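Local coordinates for orotidine 5'-phosphate decarboxylase (Sulfolobus solfataricus, PDB 4DBD), which probably catalyses the decarboxylation of orotidine 5'-monophosphate to UMP, the closing step of de novo UMP synthesis, at residues Arg5-Met10 / Ala181-Ile186; Phe82-Phe87 / Lys106-Val111. All coordinates share one frame; numbering follows the deposited sequence. Where two conformers were deposited one is given.

Interaction 1: Arg5-Met10 / Ala181-Ile186; sequences RVILAM and ADYEII
Arg5, Ile7 and Ala9 alternate with Glu184 and Ile186 in four backbone hydrogen bonds of parallel strands: Glu184 N to Arg5 O (2.8 Å), Ile7 N to Glu184 O, Ile186 N to Ile7 O, and Ala9 N to Ile186 O (2.8 Å). A side-chain bond extends the pairing back beyond the N-terminal ends of both strands. The Arg5 chain bends at its second torsion (chi2 -84°), bringing CD close to Asp182 O and letting NH1 give that oxygen a bond of 3.1 Å. The bond is nearly straight (167°), lies in the guanidinium plane and uses a carbonyl lone pair; the Asp182 carboxylate itself pairs with Arg153. A methionine in place of Arg5 would probably leave Asp182 O without this charged donor. Apolar contacts fill both faces. Ile7 CD1 meets Tyr183 CB at 3.7 Å, Ile7 CB rests on Ile185 CG1 at 3.9 Å, and Ile185 CG2 touches Ala9 CB at 3.8 Å. On the other face, Val6 CG2 and Ile186 CD1 meet at 3.9 Å, their side chains about perpendicular, beside helix 196-210. Backbone hydrogen bonds thus join the first strand to the last and close the TIM barrel, while Ile7 and Ile185 pack against Lys30, a predicted substrate-binding residue.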
loop_
_atom_site.group_PDB
_atom_site.type_symbol
_atom_site.label_atom_id
_atom_site.label_comp_id
_atom_site.label_asym_id
_atom_site.label_seq_id
_atom_site.Cartn_x
_atom_site.Cartn_y
_atom_site.Cartn_z
ATOM N N ARG A 5 12.545 -11.540 -20.332
ATOM C CA ARG A 5 11.152 -11.462 -19.942
ATOM C C ARG A 5 11.084 -11.219 -18.450
ATOM O O ARG A 5 10.017 -11.367 -17.839
ATOM C CB ARG A 5 10.475 -12.791 -20.236
ATOM C CG ARG A 5 10.456 -13.173 -21.694
ATOM C CD ARG A 5 9.294 -12.513 -22.377
ATOM N NE ARG A 5 9.039 -13.077 -23.697
ATOM C CZ ARG A 5 7.823 -13.295 -24.185
ATOM N NH1 ARG A 5 6.753 -12.997 -23.456
ATOM N NH2 ARG A 5 7.675 -13.813 -25.398
ATOM N N VAL A 6 12.226 -10.889 -17.858
ATOM C CA VAL A 6 12.313 -10.760 -16.404
ATOM C C VAL A 6 12.234 -9.319 -15.912
ATOM O O VAL A 6 12.903 -8.427 -16.440
ATOM C CB VAL A 6 13.604 -11.384 -15.843
ATOM C CG1 VAL A 6 13.741 -11.074 -14.364
ATOM C CG2 VAL A 6 13.628 -12.886 -16.085
ATOM N N ILE A 7 11.405 -9.101 -14.895
ATOM C CA ILE A 7 11.394 -7.828 -14.185
ATOM C C ILE A 7 11.996 -8.082 -12.808
ATOM O O ILE A 7 11.465 -8.891 -12.037
ATOM C CB ILE A 7 9.957 -7.258 -14.028
ATOM C CG1 ILE A 7 9.391 -6.840 -15.386
ATOM C CG2 ILE A 7 9.963 -6.072 -13.065
ATOM C CD1 ILE A 7 7.900 -6.600 -15.385
ATOM N N LEU A 8 13.112 -7.425 -12.501
ATOM C CA LEU A 8 13.751 -7.604 -11.206
ATOM C C LEU A 8 12.943 -6.936 -10.107
ATOM O O LEU A 8 12.674 -5.735 -10.170
ATOM C CB LEU A 8 15.177 -7.034 -11.193
ATOM C CG LEU A 8 15.888 -7.038 -9.839
ATOM C CD1 LEU A 8 16.051 -8.477 -9.316
ATOM C CD2 LEU A 8 17.250 -6.337 -9.902
ATOM N N ALA A 9 12.569 -7.703 -9.087
ATOM C CA ALA A 9 11.916 -7.103 -7.932
ATOM C C ALA A 9 13.004 -6.706 -6.965
ATOM O O ALA A 9 13.489 -7.535 -6.183
ATOM C CB ALA A 9 10.929 -8.071 -7.281
ATOM N N MET A 10 13.429 -5.451 -7.042
ATOM C CA MET A 10 14.514 -5.008 -6.184
ATOM C C MET A 10 13.981 -4.576 -4.833
ATOM O O MET A 10 13.717 -3.397 -4.601
ATOM C CB MET A 10 15.333 -3.897 -6.843
ATOM C CG MET A 10 16.607 -3.594 -6.087
ATOM S SD MET A 10 17.878 -2.857 -7.132
ATOM C CE MET A 10 17.063 -1.326 -7.595
ATOM N N ALA A 181 1.534 -14.901 -19.539
ATOM C CA ALA A 181 2.098 -13.652 -19.025
ATOM C C ALA A 181 3.131 -13.081 -19.998
ATOM O O ALA A 181 3.765 -13.813 -20.753
ATOM C CB ALA A 181 2.712 -13.871 -17.648
ATOM N N ASP A 182 3.312 -11.766 -19.970
ATOM C CA ASP A 182 4.347 -11.142 -20.778
ATOM C C ASP A 182 5.716 -11.186 -20.099
ATOM O O ASP A 182 6.719 -11.509 -20.726
ATOM C CB ASP A 182 3.962 -9.699 -21.102
ATOM C CG ASP A 182 2.758 -9.626 -22.002
ATOM O OD1 ASP A 182 2.904 -9.972 -23.193
ATOM O OD2 ASP A 182 1.666 -9.257 -21.523
ATOM N N TYR A 183 5.734 -10.871 -18.809
ATOM C CA TYR A 183 6.959 -10.787 -18.043
ATOM C C TYR A 183 6.798 -11.473 -16.700
ATOM O O TYR A 183 5.694 -11.519 -16.142
ATOM C CB TYR A 183 7.337 -9.314 -17.843
ATOM C CG TYR A 183 7.448 -8.596 -19.153
ATOM C CD1 TYR A 183 8.559 -8.770 -19.974
ATOM C CD2 TYR A 183 6.437 -7.747 -19.581
ATOM C CE1 TYR A 183 8.652 -8.108 -21.192
ATOM C CE2 TYR A 183 6.513 -7.091 -20.788
ATOM C CZ TYR A 183 7.620 -7.274 -21.591
ATOM O OH TYR A 183 7.683 -6.612 -22.797
ATOM N N GLU A 184 7.899 -12.023 -16.200
ATOM C CA GLU A 184 7.937 -12.591 -14.860
ATOM C C GLU A 184 8.712 -11.715 -13.894
ATOM O O GLU A 184 9.834 -11.274 -14.179
ATOM C CB GLU A 184 8.502 -14.024 -14.883
ATOM C CG GLU A 184 7.439 -15.042 -15.246
ATOM C CD GLU A 184 7.978 -16.462 -15.420
ATOM O OE1 GLU A 184 8.975 -16.851 -14.766
ATOM O OE2 GLU A 184 7.384 -17.188 -16.230
ATOM N N ILE A 185 8.090 -11.450 -12.750
ATOM C CA ILE A 185 8.712 -10.658 -11.703
ATOM C C ILE A 185 9.421 -11.582 -10.737
ATOM O O ILE A 185 8.808 -12.470 -10.146
ATOM C CB ILE A 185 7.667 -9.858 -10.944
ATOM C CG1 ILE A 185 7.044 -8.829 -11.888
ATOM C CG2 ILE A 185 8.297 -9.184 -9.721
ATOM C CD1 ILE A 185 5.716 -8.288 -11.438
ATOM N N ILE A 186 10.716 -11.357 -10.582
ATOM C CA ILE A 186 11.574 -12.234 -9.806
ATOM C C ILE A 186 12.425 -11.409 -8.855
ATOM O O ILE A 186 13.094 -10.450 -9.263
ATOM C CB ILE A 186 12.458 -13.084 -10.743
ATOM C CG1 ILE A 186 11.571 -13.783 -11.777
ATOM C CG2 ILE A 186 13.274 -14.098 -9.944
ATOM C CD1 ILE A 186 12.323 -14.538 -12.847
#

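Interaction 2: Phe82-Phe87 / Lys106-Val111; sequences FIAHSF and KNLYLV
Ile83 and Val111 meet at the apolar centre, CG2 to CG2 at 3.5 Å with the side chains about perpendicular, while Ile83 CG1 packs on Tyr109 CB at 3.8 Å. On the other face the Ala84 methyl touches both Leu108 CD1 (3.9 Å) and Leu110 CD2. Farther out, the Phe82 ring takes Lys106 CG at its edge, 4.1 Å from CE2. Val111 runs alongside His85: its CG2, anti to its own carbonyl carbon, sits over one imidazole face in a CH-pi contact, 4.3 Å from the ring centroid. Backbone hydrogen bonds pair the parallel strands from Phe82 N to Asn107 O through to Val111 N on Ala84 O. Val111 O gathers three donors at the polar edge: Ser86 OG at 2.9 Å, from above the carbonyl plane, a water at 2.9 Å, and Ser86 N in a weak bond. That water also accepts from Phe87 N and bonds His85 ND1 in the ring plane, while His85 NE2 bonds Ala63 O of the second subunit, two bonds which together would hold the imidazole's rotation. The strands are successive arms of a beta-alpha-beta crossover: helix 90-103 packs on Phe82, Ala84 and Leu108, helix 124-134 on Ser86 and Leu110, and strand 55-62 lies beside strand 81-85, with Asp59, a predicted active-site residue, against Ile83.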
loop_
_atom_site.group_PDB
_atom_site.type_symbol
_atom_site.label_atom_id
_atom_site.label_comp_id
_atom_site.label_asym_id
_atom_site.label_seq_id
_atom_site.Cartn_x
_atom_site.Cartn_y
_atom_site.Cartn_z
ATOM N N PHE A 82 3.501 2.492 -12.412
ATOM C CA PHE A 82 3.123 2.343 -11.016
ATOM C C PHE A 82 2.112 1.217 -10.854
ATOM O O PHE A 82 1.209 1.065 -11.667
ATOM C CB PHE A 82 2.503 3.642 -10.489
ATOM C CG PHE A 82 3.476 4.773 -10.389
ATOM C CD1 PHE A 82 4.279 4.911 -9.271
ATOM C CD2 PHE A 82 3.604 5.675 -11.429
ATOM C CE1 PHE A 82 5.188 5.955 -9.184
ATOM C CE2 PHE A 82 4.515 6.718 -11.356
ATOM C CZ PHE A 82 5.304 6.859 -10.239
ATOM N N ILE A 83 2.274 0.430 -9.796
ATOM C CA ILE A 83 1.335 -0.643 -9.477
ATOM C C ILE A 83 0.364 -0.175 -8.388
ATOM O O ILE A 83 0.771 0.378 -7.358
ATOM C CB ILE A 83 2.089 -1.922 -9.067
ATOM C CG1 ILE A 83 2.844 -2.475 -10.289
ATOM C CG2 ILE A 83 1.129 -2.953 -8.458
ATOM C CD1 ILE A 83 3.719 -3.668 -9.995
ATOM N N ALA A 84 -0.927 -0.344 -8.658
ATOM C CA ALA A 84 -1.977 -0.091 -7.669
ATOM C C ALA A 84 -2.882 -1.302 -7.564
ATOM O O ALA A 84 -2.952 -2.109 -8.490
ATOM C CB ALA A 84 -2.801 1.131 -8.059
ATOM N N HIS A 85 -3.584 -1.425 -6.440
ATOM C CA HIS A 85 -4.551 -2.515 -6.262
ATOM C C HIS A 85 -5.862 -2.217 -6.960
ATOM O O HIS A 85 -6.368 -1.109 -6.868
ATOM C CB HIS A 85 -4.827 -2.751 -4.778
ATOM C CG HIS A 85 -3.911 -3.748 -4.147
ATOM N ND1 HIS A 85 -3.997 -5.100 -4.399
ATOM C CD2 HIS A 85 -2.883 -3.587 -3.278
ATOM C CE1 HIS A 85 -3.060 -5.732 -3.713
ATOM N NE2 HIS A 85 -2.371 -4.837 -3.027
ATOM N N SER A 86 -6.415 -3.215 -7.650
ATOM C CA SER A 86 -7.752 -3.078 -8.225
ATOM C C SER A 86 -8.840 -2.996 -7.166
ATOM O O SER A 86 -9.838 -2.296 -7.352
ATOM C CB SER A 86 -8.082 -4.285 -9.121
ATOM O OG SER A 86 -7.199 -4.377 -10.218
ATOM N N PHE A 87 -8.663 -3.710 -6.051
ATOM C CA PHE A 87 -9.773 -3.892 -5.102
ATOM C C PHE A 87 -10.275 -2.593 -4.468
ATOM O O PHE A 87 -11.405 -2.534 -3.958
ATOM C CB PHE A 87 -9.453 -4.955 -4.030
ATOM C CG PHE A 87 -8.520 -4.482 -2.942
ATOM C CD1 PHE A 87 -9.004 -3.779 -1.847
ATOM C CD2 PHE A 87 -7.169 -4.780 -2.996
ATOM C CE1 PHE A 87 -8.142 -3.352 -0.839
ATOM C CE2 PHE A 87 -6.309 -4.362 -1.998
ATOM C CZ PHE A 87 -6.795 -3.648 -0.919
ATOM N N LYS A 106 2.633 8.531 -17.407
ATOM C CA LYS A 106 2.999 7.336 -16.641
ATOM C C LYS A 106 2.024 6.204 -16.944
ATOM O O LYS A 106 0.865 6.450 -17.260
ATOM C CB LYS A 106 2.968 7.653 -15.143
ATOM C CG LYS A 106 3.819 8.844 -14.749
ATOM C CD LYS A 106 5.277 8.595 -15.101
ATOM C CE LYS A 106 6.157 9.763 -14.669
ATOM N NZ LYS A 106 7.570 9.564 -15.087
ATOM N N ASN A 107 2.508 4.967 -16.852
ATOM C CA ASN A 107 1.658 3.792 -17.010
ATOM C C ASN A 107 1.120 3.305 -15.663
ATOM O O ASN A 107 1.787 3.442 -14.628
ATOM C CB ASN A 107 2.442 2.640 -17.650
ATOM C CG ASN A 107 3.004 2.990 -19.010
ATOM O OD1 ASN A 107 2.302 3.505 -19.879
ATOM N ND2 ASN A 107 4.287 2.699 -19.203
ATOM N N LEU A 108 -0.069 2.706 -15.687
ATOM C CA LEU A 108 -0.666 2.100 -14.499
ATOM C C LEU A 108 -0.792 0.596 -14.703
ATOM O O LEU A 108 -1.230 0.143 -15.761
ATOM C CB LEU A 108 -2.063 2.700 -14.224
ATOM C CG LEU A 108 -2.883 2.180 -13.040
ATOM C CD1 LEU A 108 -2.139 2.378 -11.715
ATOM C CD2 LEU A 108 -4.279 2.818 -12.987
ATOM N N TYR A 109 -0.366 -0.167 -13.700
ATOM C CA TYR A 109 -0.590 -1.615 -13.644
ATOM C C TYR A 109 -1.478 -1.896 -12.441
ATOM O O TYR A 109 -1.202 -1.399 -11.344
ATOM C CB TYR A 109 0.741 -2.346 -13.449
ATOM C CG TYR A 109 1.603 -2.391 -14.684
ATOM C CD1 TYR A 109 1.655 -3.534 -15.470
ATOM C CD2 TYR A 109 2.373 -1.297 -15.062
ATOM C CE1 TYR A 109 2.443 -3.587 -16.603
ATOM C CE2 TYR A 109 3.173 -1.344 -16.199
ATOM C CZ TYR A 109 3.196 -2.493 -16.961
ATOM O OH TYR A 109 3.972 -2.560 -18.089
ATOM N N LEU A 110 -2.528 -2.700 -12.624
ATOM C CA LEU A 110 -3.432 -2.997 -11.514
ATOM C C LEU A 110 -3.273 -4.437 -11.031
ATOM O O LEU A 110 -3.142 -5.363 -11.828
ATOM C CB LEU A 110 -4.883 -2.745 -11.903
ATOM C CG LEU A 110 -5.309 -1.314 -12.229
ATOM C CD1 LEU A 110 -6.780 -1.297 -12.612
ATOM C CD2 LEU A 110 -5.046 -0.379 -11.031
ATOM N N VAL A 111 -3.279 -4.616 -9.716
ATOM C CA VAL A 111 -3.158 -5.945 -9.130
ATOM C C VAL A 111 -4.471 -6.716 -9.265
ATOM O O VAL A 111 -5.512 -6.289 -8.749
ATOM C CB VAL A 111 -2.756 -5.859 -7.652
ATOM C CG1 VAL A 111 -2.781 -7.256 -7.026
ATOM C CG2 VAL A 111 -1.380 -5.232 -7.533
HETATM O O HOH W 1 -6.222 -5.654 -6.028
#

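In the fold
Both interactions belong to one closed parallel barrel of eight strands, their centres about 15 Å apart and their nearest atoms about 5 Å apart without touching. Interaction 1 pairs the first strand, 6-10, with the last, 183-186, so 170 residues separate its segments. Interaction 2 joins the fourth and fifth strands, 81-85 and 107-113, linked by helix 90-103, and falls wholly within that long span. One is therefore the seam that shuts the ring, the other a local step in its wall. Both approach Lys30, through Ile185 and Ile83, consistent with a predicted substrate site inside the barrel. Interaction 2 alone reaches the second subunit of the homodimer.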